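Local coordinates for protein TRAP dicarboxylate transporter, DctP subunit (Sulfurospirillum deleyianum, PDB 4OVS) that binds succinate and, as a TRAP-type solute-binding protein, probably delivers it to its membrane transporter, at residues Y26-T31 / K246-D251; N213-K218 / E276-K281. All coordinates share one frame; numbering follows the deposited sequence. Where two conformers were deposited one is given.

Overall arrangement
The chain starts on strand 26-31, a member of the large mixed sheet, and only after more than two hundred residues does contact 1 bring it against the turn that follows helix 242-247. Before that turn comes helix 211-216, the first partner of contact 2; its second partner, 276-281, lies on the long helix 253-289 just beyond the turn. In chain order the segments therefore alternate, so the two closures cross instead of nesting. Their centres lie about 34 Å apart and they do not touch. Contact 1 ties the N-terminal strand to the entrance of the long helix, whereas contact 2 ties that helix farther along to the helix carrying succinate-binding Asn213.

Contact 1: residues Y26-T31 / K246-D251; sequences YTIKVT and KKFPKD
Tyr26 brings the outer part of its phenol ring obliquely against the pyrrolidine of Pro249. The approach is close: CE2 of Tyr26 lies 3.3 Å from CG of Pro249, and CZ of Tyr26 is almost as near. The proline CG makes most of this contact, reaching CE2, CZ and the hydroxyl oxygen, with CD farther off. With CG beside the backbone N (chi1 -57°), the tyrosine extends from the start of its strand toward the turn.

Phe248, the first residue past helix 242-247 to leave helical geometry, serves the deeper half. Its CE1 meets CD1 of Ile28 at 4.0 Å, the two side chains crossing at about a right angle. The ring swings round to the strand because its CG stands opposite the backbone N (chi1 -169°). Val256 of the long helix touches both Ile28 and Phe248, and Phe244 meets the Phe248 ring, so this pair is buried.

Were Tyr26 an alanine, CG of Pro249 would probably lose the phenol ring it packs on and a gap open beside the turn. Strand and turn meet here mainly through apolar surfaces, which implies that close fit, rather than polar pairing, joins the sheet to this helix-to-helix connection.

Contact 2: residues N213-K218 / E276-K281; sequences NFYTKK and EDMLAK
The aromatic part of the contact belongs to Tyr215, whose ring receives the side chain of Lys281 over one face. CB of Lys281 sits 3.8 Å from the ring centroid and 18° off the normal, a CH-pi contact. Farther out along the lysine, CD lies 3.7 Å from CE2 of Tyr215, so the methylene chain passes across the ring while the ammonium end leads away. Tyr215 reaches over to the long helix with CG anti to its own nitrogen (chi1 -178°).

Met278, present as selenomethionine, adds a Met-aromatic contact. Its SE stands 5.1 Å from the centroid of the Tyr215 ring, 55° off the normal, and therefore approaches obliquely. The same selenium packs 4.0 Å from CB of Tyr215 and more loosely against CG2 of Thr216. Bends at chi2 and chi3 turn the chain toward the end of helix 211-216.

The polar link runs through a water, 3.0 Å from OH of Tyr215, which donates to the carbonyl O of Lys281 at 2.7 Å. Thr216 turns its OG1 back to Ser212 O, leaving its methyl as the group facing Met278.

Asn213, two residues before Tyr215, hydrogen-bonds succinate through ND2, so this packing lies behind a ligand-binding helix. Selenium packs beside the tyrosine CB, the lysine chain lies over one ring face, and the water ties the hydroxyl to the long helix, which probably limits how far the ring can turn.

Contact 1: residues Y26-T31 / K246-D251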
loop_
_atom_site.group_PDB
_atom_site.type_symbol
_atom_site.label_atom_id
_atom_site.label_comp_id
_atom_site.label_asym_id
_atom_site.label_seq_id
_atom_site.Cartn_x
_atom_site.Cartn_y
_atom_site.Cartn_z
ATOM N N TYR A 26 25.477 2.641 16.858
ATOM C CA TYR A 26 24.060 2.265 16.934
ATOM C C TYR A 26 23.560 1.806 15.576
ATOM O O TYR A 26 23.979 2.335 14.534
ATOM C CB TYR A 26 23.199 3.457 17.370
ATOM C CG TYR A 26 23.582 4.098 18.711
ATOM C CD1 TYR A 26 24.530 5.118 18.784
ATOM C CD2 TYR A 26 22.994 3.674 19.894
ATOM C CE1 TYR A 26 24.877 5.691 20.012
ATOM C CE2 TYR A 26 23.342 4.253 21.129
ATOM C CZ TYR A 26 24.279 5.253 21.155
ATOM O OH TYR A 26 24.633 5.832 22.340
ATOM N N THR A 27 22.635 0.854 15.570
ATOM C CA THR A 27 22.074 0.361 14.332
ATOM C C THR A 27 20.545 0.406 14.409
ATOM O O THR A 27 19.971 0.252 15.476
ATOM C CB THR A 27 22.533 -1.096 14.038
ATOM O OG1 THR A 27 22.161 -1.929 15.134
ATOM C CG2 THR A 27 24.059 -1.216 13.895
ATOM N N ILE A 28 19.897 0.571 13.260
ATOM C CA ILE A 28 18.427 0.617 13.123
ATOM C C ILE A 28 18.005 -0.346 11.988
ATOM O O ILE A 28 18.608 -0.317 10.905
ATOM C CB ILE A 28 17.910 2.059 12.732
ATOM C CG1 ILE A 28 18.178 3.068 13.841
ATOM C CG2 ILE A 28 16.386 2.042 12.443
ATOM C CD1 ILE A 28 17.750 4.497 13.510
ATOM N N LYS A 29 16.967 -1.158 12.227
ATOM C CA LYS A 29 16.532 -2.201 11.319
ATOM C C LYS A 29 15.174 -1.785 10.810
ATOM O O LYS A 29 14.218 -1.681 11.589
ATOM C CB LYS A 29 16.441 -3.556 12.046
ATOM C CG LYS A 29 17.703 -3.888 12.811
ATOM C CD LYS A 29 17.841 -5.351 13.117
ATOM C CE LYS A 29 17.114 -5.775 14.371
ATOM N NZ LYS A 29 17.377 -7.241 14.645
ATOM N N VAL A 30 15.115 -1.553 9.505
ATOM C CA VAL A 30 13.875 -1.261 8.777
ATOM C C VAL A 30 13.397 -2.518 8.055
ATOM O O VAL A 30 14.200 -3.235 7.462
ATOM C CB VAL A 30 14.076 -0.174 7.682
ATOM C CG1 VAL A 30 12.785 0.047 7.019
ATOM C CG2 VAL A 30 14.588 1.140 8.254
ATOM N N THR A 31 12.093 -2.780 8.087
ATOM C CA THR A 31 11.564 -3.991 7.508
ATOM C C THR A 31 10.387 -3.621 6.652
ATOM O O THR A 31 9.563 -2.870 7.081
ATOM C CB THR A 31 11.146 -4.998 8.600
ATOM O OG1 THR A 31 10.652 -6.194 8.017
ATOM C CG2 THR A 31 10.046 -4.427 9.554
ATOM N N LYS A 246 11.710 4.923 22.480
ATOM C CA LYS A 246 11.845 5.342 23.885
ATOM C C LYS A 246 13.313 5.276 24.317
ATOM O O LYS A 246 13.827 6.198 24.948
ATOM C CB LYS A 246 10.991 4.453 24.785
ATOM C CG LYS A 246 10.967 4.865 26.272
ATOM C CD LYS A 246 9.528 5.091 26.774
ATOM C CE LYS A 246 9.492 5.578 28.207
ATOM N NZ LYS A 246 9.833 4.506 29.184
ATOM N N LYS A 247 13.974 4.189 23.929
ATOM C CA LYS A 247 15.378 3.927 24.248
ATOM C C LYS A 247 16.396 4.661 23.384
ATOM O O LYS A 247 17.546 4.771 23.774
ATOM C CB LYS A 247 15.681 2.438 24.061
ATOM C CG LYS A 247 15.070 1.488 25.106
ATOM C CD LYS A 247 15.151 0.001 24.621
ATOM C CE LYS A 247 16.598 -0.436 24.251
ATOM N NZ LYS A 247 16.701 -1.800 23.607
ATOM N N PHE A 248 16.011 5.114 22.193
ATOM C CA PHE A 248 16.999 5.643 21.239
ATOM C C PHE A 248 17.525 6.956 21.784
ATOM O O PHE A 248 16.786 7.726 22.362
ATOM C CB PHE A 248 16.371 5.845 19.880
ATOM C CG PHE A 248 17.358 6.128 18.775
ATOM C CD1 PHE A 248 18.151 5.108 18.258
ATOM C CD2 PHE A 248 17.460 7.403 18.236
ATOM C CE1 PHE A 248 19.033 5.356 17.238
ATOM C CE2 PHE A 248 18.359 7.678 17.221
ATOM C CZ PHE A 248 19.140 6.632 16.696
ATOM N N PRO A 249 18.826 7.190 21.625
ATOM C CA PRO A 249 19.453 8.333 22.272
ATOM C C PRO A 249 18.940 9.711 21.834
ATOM O O PRO A 249 18.810 10.045 20.665
ATOM C CB PRO A 249 20.951 8.140 21.973
ATOM C CG PRO A 249 21.102 6.669 21.730
ATOM C CD PRO A 249 19.808 6.202 21.128
ATOM N N LYS A 250 18.659 10.535 22.836
ATOM C CA LYS A 250 17.958 11.793 22.613
ATOM C C LYS A 250 18.672 12.692 21.633
ATOM O O LYS A 250 18.021 13.356 20.854
ATOM C CB LYS A 250 17.752 12.528 23.945
ATOM C CG LYS A 250 17.035 13.837 23.829
ATOM C CD LYS A 250 16.660 14.355 25.226
ATOM C CE LYS A 250 16.218 15.822 25.221
ATOM N NZ LYS A 250 17.376 16.770 25.135
ATOM N N ASP A 251 19.998 12.715 21.672
ATOM C CA ASP A 251 20.762 13.587 20.797
ATOM C C ASP A 251 20.833 13.109 19.352
ATOM O O ASP A 251 21.193 13.895 18.480
ATOM C CB ASP A 251 22.186 13.799 21.316
ATOM C CG ASP A 251 22.263 14.790 22.478
ATOM O OD1 ASP A 251 22.228 16.025 22.230
ATOM O OD2 ASP A 251 22.383 14.319 23.641
#

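Contact 2: residues N213-K218 / E276-K281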
loop_
_atom_site.group_PDB
_atom_site.type_symbol
_atom_site.label_atom_id
_atom_site.label_comp_id
_atom_site.label_asym_id
_atom_site.label_seq_id
_atom_site.Cartn_x
_atom_site.Cartn_y
_atom_site.Cartn_z
ATOM N N ASN A 213 3.912 -2.477 -7.733
ATOM C CA ASN A 213 4.021 -3.856 -7.272
ATOM C C ASN A 213 3.761 -4.892 -8.384
ATOM O O ASN A 213 4.400 -5.944 -8.423
ATOM C CB ASN A 213 3.065 -4.092 -6.119
ATOM C CG ASN A 213 3.503 -3.400 -4.850
ATOM O OD1 ASN A 213 4.675 -3.044 -4.665
ATOM N ND2 ASN A 213 2.569 -3.238 -3.941
ATOM N N PHE A 214 2.831 -4.585 -9.273
ATOM C CA PHE A 214 2.466 -5.479 -10.361
ATOM C C PHE A 214 3.690 -5.869 -11.184
ATOM O O PHE A 214 3.869 -7.027 -11.486
ATOM C CB PHE A 214 1.400 -4.834 -11.246
ATOM C CG PHE A 214 0.782 -5.757 -12.242
ATOM C CD1 PHE A 214 -0.128 -6.714 -11.850
ATOM C CD2 PHE A 214 1.083 -5.630 -13.589
ATOM C CE1 PHE A 214 -0.706 -7.585 -12.782
ATOM C CE2 PHE A 214 0.518 -6.500 -14.538
ATOM C CZ PHE A 214 -0.381 -7.467 -14.136
ATOM N N TYR A 215 4.556 -4.922 -11.512
ATOM C CA TYR A 215 5.709 -5.244 -12.360
ATOM C C TYR A 215 6.939 -5.709 -11.588
ATOM O O TYR A 215 7.560 -6.689 -11.942
ATOM C CB TYR A 215 6.058 -4.053 -13.266
ATOM C CG TYR A 215 7.200 -4.292 -14.210
ATOM C CD1 TYR A 215 6.981 -4.861 -15.443
ATOM C CD2 TYR A 215 8.482 -3.939 -13.879
ATOM C CE1 TYR A 215 8.033 -5.100 -16.339
ATOM C CE2 TYR A 215 9.547 -4.163 -14.764
ATOM C CZ TYR A 215 9.303 -4.731 -15.986
ATOM O OH TYR A 215 10.328 -4.952 -16.855
ATOM N N THR A 216 7.291 -5.009 -10.529
ATOM C CA THR A 216 8.469 -5.328 -9.734
ATOM C C THR A 216 8.416 -6.684 -9.052
ATOM O O THR A 216 9.469 -7.257 -8.804
ATOM C CB THR A 216 8.783 -4.290 -8.670
ATOM O OG1 THR A 216 7.697 -4.197 -7.736
ATOM C CG2 THR A 216 9.039 -2.928 -9.344
ATOM N N LYS A 217 7.220 -7.232 -8.808
ATOM C CA LYS A 217 7.118 -8.556 -8.256
ATOM C C LYS A 217 6.770 -9.583 -9.299
ATOM O O LYS A 217 6.503 -10.701 -8.939
ATOM C CB LYS A 217 6.054 -8.661 -7.178
ATOM C CG LYS A 217 6.272 -7.768 -6.022
ATOM C CD LYS A 217 7.574 -8.126 -5.258
ATOM C CE LYS A 217 7.486 -9.374 -4.446
ATOM N NZ LYS A 217 8.728 -9.452 -3.654
ATOM N N LYS A 218 6.722 -9.180 -10.575
ATOM C CA LYS A 218 6.528 -10.066 -11.703
ATOM C C LYS A 218 5.159 -10.672 -11.754
ATOM O O LYS A 218 4.974 -11.731 -12.344
ATOM C CB LYS A 218 7.611 -11.116 -11.750
ATOM C CG LYS A 218 8.975 -10.457 -11.612
ATOM C CD LYS A 218 10.081 -11.310 -12.163
ATOM C CE LYS A 218 11.449 -10.769 -11.745
ATOM N NZ LYS A 218 11.715 -9.386 -12.266
ATOM N N GLU A 276 3.765 6.200 -15.080
ATOM C CA GLU A 276 4.152 6.323 -16.471
ATOM C C GLU A 276 5.264 5.335 -16.764
ATOM O O GLU A 276 5.196 4.597 -17.739
ATOM C CB GLU A 276 4.592 7.743 -16.832
ATOM C CG GLU A 276 4.913 7.929 -18.311
ATOM C CD GLU A 276 6.310 7.455 -18.719
ATOM O OE1 GLU A 276 7.273 7.547 -17.919
ATOM O OE2 GLU A 276 6.447 7.001 -19.877
ATOM N N ASP A 277 6.275 5.316 -15.901
ATOM C CA ASP A 277 7.376 4.378 -16.070
ATOM C C ASP A 277 6.882 2.918 -16.060
ATOM O O ASP A 277 7.259 2.132 -16.903
ATOM C CB ASP A 277 8.387 4.598 -14.949
ATOM C CG ASP A 277 9.633 3.758 -15.103
ATOM O OD1 ASP A 277 9.975 3.386 -16.251
ATOM O OD2 ASP A 277 10.285 3.485 -14.066
HETATM N N MSE A 278 6.061 2.551 -15.072
HETATM C CA MSE A 278 5.634 1.157 -14.926
HETATM C C MSE A 278 4.727 0.758 -16.109
HETATM O O MSE A 278 4.766 -0.395 -16.594
HETATM C CB MSE A 278 4.937 0.979 -13.569
HETATM C CG MSE A 278 5.891 1.185 -12.408
HETATM SE SE MSE A 278 7.187 -0.314 -12.425
HETATM C CE MSE A 278 8.896 0.593 -12.731
ATOM N N LEU A 279 3.931 1.709 -16.614
ATOM C CA LEU A 279 2.980 1.355 -17.668
ATOM C C LEU A 279 3.788 1.091 -18.940
ATOM O O LEU A 279 3.554 0.129 -19.636
ATOM C CB LEU A 279 1.903 2.397 -17.864
ATOM C CG LEU A 279 0.887 2.163 -18.993
ATOM C CD1 LEU A 279 0.134 0.899 -18.749
ATOM C CD2 LEU A 279 -0.075 3.328 -19.105
ATOM N N ALA A 280 4.829 1.867 -19.168
ATOM C CA ALA A 280 5.702 1.593 -20.307
ATOM C C ALA A 280 6.337 0.194 -20.203
ATOM O O ALA A 280 6.427 -0.538 -21.180
ATOM C CB ALA A 280 6.770 2.641 -20.400
ATOM N N LYS A 281 6.802 -0.182 -19.025
ATOM C CA LYS A 281 7.467 -1.486 -18.890
ATOM C C LYS A 281 6.487 -2.650 -19.039
ATOM O O LYS A 281 6.782 -3.681 -19.680
ATOM C CB LYS A 281 8.206 -1.565 -17.552
ATOM C CG LYS A 281 9.490 -0.748 -17.473
ATOM C CD LYS A 281 9.950 -0.654 -16.007
ATOM C CE LYS A 281 11.245 0.166 -15.785
ATOM N NZ LYS A 281 12.300 -0.242 -16.747
HETATM O O HOH W 1 9.368 -4.432 -19.697
#